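Local coordinates for putative extracellular solute-binding protein (Bordetella bronchiseptica, PDB 4P56), which probably captures mandelate or a related organic acid in the periplasm for uptake by a TRAP transporter, at residues G166-A180 and L198-P210. Numbering follows the deposited sequence.
Sequences GLKIRVGGGMAADVA and LLSTGVADGVFFP. With RMN ((R)-mandelic acid), chain D.
The ring of F208 fills a hollow walled by I169, V171 and helix 174-180. I169 CG2 sits over one ring face, 4.0 Å from the F208 centroid, a CH-pi contact; A176 O meets the ring edge, and A180 CB lies 3.9 Å from F208 CE2. The ring projects from a parallel strand pair, 168-171 and 206-210, with F208 N bonding to R170 O and R170 N to G206 O. G206 has no side chain, and I169 CD1 uses that room, 3.7 Å from G206 CA. Just before strand 206-210, D205 OD2 takes K168 N by the anti lone pair at 2.7 Å, almost straight (176°), while D205 N holds K168 O. On the other face R170, bent at chi2 and chi3 (-62° and -40°), curls past V207 CG2. In the mandelate pocket its NH1 and NH2 each give a nearly straight bond to one carboxylate oxygen, O12 at 2.8 Å and O11 at 2.7 Å, the bidentate arginine-carboxylate pairing usual in TRAP solute-binding proteins; the carboxylate carbon lies in the guanidinium plane. F209 adds an off-centre cation-pi contact, its CZ over one guanidinium face. In the mixed sheet, strand 186-189 flanks 168-171 and antiparallel strand 149-153 flanks 206-210, with helix 310-320 packed against V179.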
loop_
_atom_site.group_PDB
_atom_site.type_symbol
_atom_site.label_atom_id
_atom_site.label_comp_id
_atom_site.label_asym_id
_atom_site.label_seq_id
_atom_site.Cartn_x
_atom_site.Cartn_y
_atom_site.Cartn_z
ATOM N N GLY A 166 -8.072 -5.431 -22.758
ATOM C CA GLY A 166 -7.373 -4.426 -23.532
ATOM C C GLY A 166 -7.170 -3.073 -22.867
ATOM O O GLY A 166 -6.411 -2.261 -23.398
ATOM N N LEU A 167 -7.818 -2.796 -21.733
ATOM C CA LEU A 167 -7.594 -1.518 -21.062
ATOM C C LEU A 167 -6.164 -1.414 -20.567
ATOM O O LEU A 167 -5.641 -2.327 -19.906
ATOM C CB LEU A 167 -8.509 -1.327 -19.867
ATOM C CG LEU A 167 -10.007 -1.415 -20.097
ATOM C CD1 LEU A 167 -10.734 -1.150 -18.777
ATOM C CD2 LEU A 167 -10.424 -0.419 -21.176
ATOM N N LYS A 168 -5.556 -0.271 -20.847
ATOM C CA LYS A 168 -4.232 0.036 -20.351
ATOM C C LYS A 168 -4.400 0.695 -18.995
ATOM O O LYS A 168 -4.904 1.830 -18.875
ATOM C CB LYS A 168 -3.482 0.926 -21.340
ATOM C CG LYS A 168 -3.327 0.319 -22.706
ATOM C CD LYS A 168 -2.502 1.204 -23.639
ATOM C CE LYS A 168 -2.430 0.634 -25.064
ATOM N NZ LYS A 168 -3.783 0.574 -25.673
ATOM N N ILE A 169 -4.020 -0.041 -17.962
ATOM C CA ILE A 169 -4.285 0.369 -16.593
ATOM C C ILE A 169 -3.007 0.633 -15.819
ATOM O O ILE A 169 -2.167 -0.265 -15.644
ATOM C CB ILE A 169 -5.050 -0.731 -15.829
ATOM C CG1 ILE A 169 -6.394 -1.046 -16.508
ATOM C CG2 ILE A 169 -5.315 -0.272 -14.403
ATOM C CD1 ILE A 169 -7.361 0.159 -16.569
ATOM N N ARG A 170 -2.855 1.865 -15.350
ATOM C CA ARG A 170 -1.739 2.194 -14.484
ATOM C C ARG A 170 -1.887 1.424 -13.178
ATOM O O ARG A 170 -2.859 1.603 -12.442
ATOM C CB ARG A 170 -1.746 3.702 -14.195
ATOM C CG ARG A 170 -0.431 4.292 -13.699
ATOM C CD ARG A 170 0.118 3.763 -12.361
ATOM N NE ARG A 170 -0.876 3.539 -11.324
ATOM C CZ ARG A 170 -0.603 3.306 -10.034
ATOM N NH1 ARG A 170 0.640 3.342 -9.560
ATOM N NH2 ARG A 170 -1.599 3.063 -9.198
ATOM N N VAL A 171 -0.916 0.573 -12.878
ATOM C CA VAL A 171 -0.863 -0.104 -11.601
ATOM C C VAL A 171 0.476 0.132 -10.905
ATOM O O VAL A 171 1.472 0.426 -11.551
ATOM C CB VAL A 171 -1.067 -1.625 -11.794
ATOM C CG1 VAL A 171 -2.438 -1.902 -12.410
ATOM C CG2 VAL A 171 0.020 -2.191 -12.696
ATOM N N GLY A 172 0.513 0.015 -9.580
ATOM C CA GLY A 172 1.772 0.151 -8.878
ATOM C C GLY A 172 2.762 -0.945 -9.253
ATOM O O GLY A 172 3.968 -0.719 -9.413
ATOM N N GLY A 173 2.230 -2.147 -9.426
ATOM C CA GLY A 173 3.022 -3.344 -9.596
ATOM C C GLY A 173 2.392 -4.409 -8.717
ATOM O O GLY A 173 1.230 -4.276 -8.324
ATOM N N GLY A 174 3.143 -5.456 -8.377
ATOM C CA GLY A 174 2.653 -6.426 -7.402
ATOM C C GLY A 174 1.247 -6.962 -7.699
ATOM O O GLY A 174 0.913 -7.286 -8.852
HETATM N N MSE A 175 0.433 -7.060 -6.653
HETATM C CA MSE A 175 -0.892 -7.655 -6.743
HETATM C C MSE A 175 -1.759 -6.894 -7.747
HETATM O O MSE A 175 -2.489 -7.501 -8.519
HETATM C CB MSE A 175 -1.534 -7.644 -5.368
HETATM C CG MSE A 175 -2.933 -8.244 -5.289
HETATM SE SE MSE A 175 -3.008 -10.138 -5.880
HETATM C CE MSE A 175 -1.761 -10.943 -4.570
ATOM N N ALA A 176 -1.648 -5.563 -7.760
ATOM C CA ALA A 176 -2.471 -4.767 -8.650
ATOM C C ALA A 176 -2.204 -5.222 -10.077
ATOM O O ALA A 176 -3.121 -5.390 -10.877
ATOM C CB ALA A 176 -2.165 -3.280 -8.486
ATOM N N ALA A 177 -0.929 -5.424 -10.384
ATOM C CA ALA A 177 -0.503 -5.865 -11.697
ATOM C C ALA A 177 -0.969 -7.291 -11.964
ATOM O O ALA A 177 -1.427 -7.605 -13.076
ATOM C CB ALA A 177 1.010 -5.754 -11.805
ATOM N N ASP A 178 -0.863 -8.155 -10.951
ATOM C CA ASP A 178 -1.278 -9.568 -11.099
ATOM C C ASP A 178 -2.767 -9.581 -11.438
ATOM O O ASP A 178 -3.204 -10.305 -12.336
ATOM C CB ASP A 178 -1.078 -10.374 -9.805
ATOM C CG ASP A 178 0.392 -10.648 -9.477
ATOM O OD1 ASP A 178 1.244 -10.649 -10.404
ATOM O OD2 ASP A 178 0.691 -10.861 -8.273
ATOM N N VAL A 179 -3.546 -8.799 -10.696
ATOM C CA VAL A 179 -4.980 -8.718 -10.952
ATOM C C VAL A 179 -5.278 -8.148 -12.349
ATOM O O VAL A 179 -6.064 -8.726 -13.097
ATOM C CB VAL A 179 -5.760 -7.913 -9.873
ATOM C CG1 VAL A 179 -7.237 -7.727 -10.285
ATOM C CG2 VAL A 179 -5.676 -8.586 -8.503
ATOM N N ALA A 180 -4.677 -7.019 -12.704
ATOM C CA ALA A 180 -4.893 -6.450 -14.047
ATOM C C ALA A 180 -4.664 -7.492 -15.146
ATOM O O ALA A 180 -5.495 -7.672 -16.035
ATOM C CB ALA A 180 -3.970 -5.243 -14.278
ATOM N N LEU A 198 0.069 9.991 -17.179
ATOM C CA LEU A 198 -0.316 8.884 -18.044
ATOM C C LEU A 198 -1.798 8.952 -18.407
ATOM O O LEU A 198 -2.201 8.539 -19.492
ATOM C CB LEU A 198 -0.030 7.550 -17.361
ATOM C CG LEU A 198 1.439 7.146 -17.270
ATOM C CD1 LEU A 198 1.577 6.011 -16.280
ATOM C CD2 LEU A 198 1.991 6.748 -18.635
ATOM N N LEU A 199 -2.613 9.428 -17.473
ATOM C CA LEU A 199 -4.048 9.515 -17.710
ATOM C C LEU A 199 -4.407 10.767 -18.486
ATOM O O LEU A 199 -5.222 10.718 -19.421
ATOM C CB LEU A 199 -4.818 9.506 -16.380
ATOM C CG LEU A 199 -4.885 8.119 -15.731
ATOM C CD1 LEU A 199 -5.322 8.240 -14.293
ATOM C CD2 LEU A 199 -5.807 7.183 -16.499
ATOM N N SER A 200 -3.828 11.896 -18.085
ATOM C CA SER A 200 -4.141 13.166 -18.753
ATOM C C SER A 200 -3.783 13.125 -20.236
ATOM O O SER A 200 -4.485 13.730 -21.054
ATOM C CB SER A 200 -3.443 14.338 -18.080
ATOM O OG SER A 200 -2.032 14.244 -18.195
ATOM N N THR A 201 -2.706 12.410 -20.583
ATOM C CA THR A 201 -2.228 12.358 -21.971
ATOM C C THR A 201 -2.909 11.268 -22.786
ATOM O O THR A 201 -2.766 11.220 -24.024
ATOM C CB THR A 201 -0.710 12.131 -22.058
ATOM O OG1 THR A 201 -0.370 10.875 -21.448
ATOM C CG2 THR A 201 0.047 13.259 -21.370
ATOM N N GLY A 202 -3.670 10.415 -22.105
ATOM C CA GLY A 202 -4.367 9.320 -22.742
ATOM C C GLY A 202 -3.532 8.084 -23.040
ATOM O O GLY A 202 -3.968 7.249 -23.819
ATOM N N VAL A 203 -2.356 7.962 -22.430
ATOM C CA VAL A 203 -1.548 6.756 -22.553
ATOM C C VAL A 203 -2.248 5.615 -21.841
ATOM O O VAL A 203 -2.386 4.529 -22.394
ATOM C CB VAL A 203 -0.149 6.931 -21.951
ATOM C CG1 VAL A 203 0.602 5.593 -21.926
ATOM C CG2 VAL A 203 0.639 8.007 -22.726
ATOM N N ALA A 204 -2.707 5.881 -20.614
ATOM C CA ALA A 204 -3.479 4.919 -19.847
ATOM C C ALA A 204 -4.977 5.172 -19.983
ATOM O O ALA A 204 -5.388 6.329 -20.100
ATOM C CB ALA A 204 -3.078 4.994 -18.405
ATOM N N ASP A 205 -5.764 4.083 -19.990
ATOM C CA ASP A 205 -7.224 4.125 -20.043
ATOM C C ASP A 205 -7.820 4.214 -18.658
ATOM O O ASP A 205 -9.031 4.440 -18.498
ATOM C CB ASP A 205 -7.767 2.830 -20.653
ATOM C CG ASP A 205 -7.374 2.664 -22.083
ATOM O OD1 ASP A 205 -7.682 3.570 -22.887
ATOM O OD2 ASP A 205 -6.744 1.636 -22.395
ATOM N N GLY A 206 -6.988 3.968 -17.652
ATOM C CA GLY A 206 -7.495 3.809 -16.316
ATOM C C GLY A 206 -6.389 3.552 -15.319
ATOM O O GLY A 206 -5.197 3.604 -15.648
ATOM N N VAL A 207 -6.802 3.353 -14.073
ATOM C CA VAL A 207 -5.866 3.247 -12.965
ATOM C C VAL A 207 -6.482 2.440 -11.854
ATOM O O VAL A 207 -7.688 2.527 -11.609
ATOM C CB VAL A 207 -5.403 4.638 -12.435
ATOM C CG1 VAL A 207 -6.571 5.497 -12.005
ATOM C CG2 VAL A 207 -4.443 4.475 -11.265
ATOM N N PHE A 208 -5.657 1.624 -11.219
ATOM C CA PHE A 208 -6.063 0.897 -10.015
ATOM C C PHE A 208 -5.518 1.753 -8.872
ATOM O O PHE A 208 -4.306 1.942 -8.753
ATOM C CB PHE A 208 -5.459 -0.536 -9.962
ATOM C CG PHE A 208 -6.190 -1.571 -10.799
ATOM C CD1 PHE A 208 -7.251 -1.236 -11.603
ATOM C CD2 PHE A 208 -5.776 -2.925 -10.779
ATOM C CE1 PHE A 208 -7.901 -2.199 -12.353
ATOM C CE2 PHE A 208 -6.420 -3.871 -11.512
ATOM C CZ PHE A 208 -7.492 -3.507 -12.310
ATOM N N PHE A 209 -6.420 2.326 -8.079
ATOM C CA PHE A 209 -6.058 3.138 -6.913
ATOM C C PHE A 209 -7.118 2.932 -5.830
ATOM O O PHE A 209 -8.245 2.519 -6.138
ATOM C CB PHE A 209 -6.110 4.615 -7.287
ATOM C CG PHE A 209 -4.767 5.265 -7.534
ATOM C CD1 PHE A 209 -3.600 4.773 -6.982
ATOM C CD2 PHE A 209 -4.708 6.424 -8.271
ATOM C CE1 PHE A 209 -2.392 5.416 -7.193
ATOM C CE2 PHE A 209 -3.488 7.072 -8.494
ATOM C CZ PHE A 209 -2.339 6.558 -7.945
ATOM N N PRO A 210 -6.777 3.240 -4.566
ATOM C CA PRO A 210 -7.818 3.360 -3.550
ATOM C C PRO A 210 -8.554 4.687 -3.740
ATOM O O PRO A 210 -8.127 5.515 -4.543
ATOM C CB PRO A 210 -7.036 3.362 -2.246
ATOM C CG PRO A 210 -5.766 4.081 -2.609
ATOM C CD PRO A 210 -5.464 3.668 -4.045
HETATM C C1 RMN D . 0.076 3.692 -4.055
HETATM C C2 RMN D . 1.046 4.556 -3.567
HETATM C C3 RMN D . 0.691 5.770 -3.007
HETATM C C4 RMN D . -0.638 6.157 -2.964
HETATM C C5 RMN D . -1.614 5.300 -3.464
HETATM C C6 RMN D . -1.250 4.076 -4.000
HETATM C C7 RMN D . 0.468 2.380 -4.679
HETATM C C10 RMN D . 0.306 2.490 -6.166
HETATM O O8 RMN D . -0.343 1.338 -4.292
HETATM O O11 RMN D . -0.795 2.204 -6.750
HETATM O O12 RMN D . 1.273 2.936 -6.855
HETATM O O HOH W 1 -7.735 -0.026 -24.624
HETATM O O HOH W 2 -5.737 2.526 -24.841
HETATM O O HOH W 3 -2.162 -0.167 -8.451
#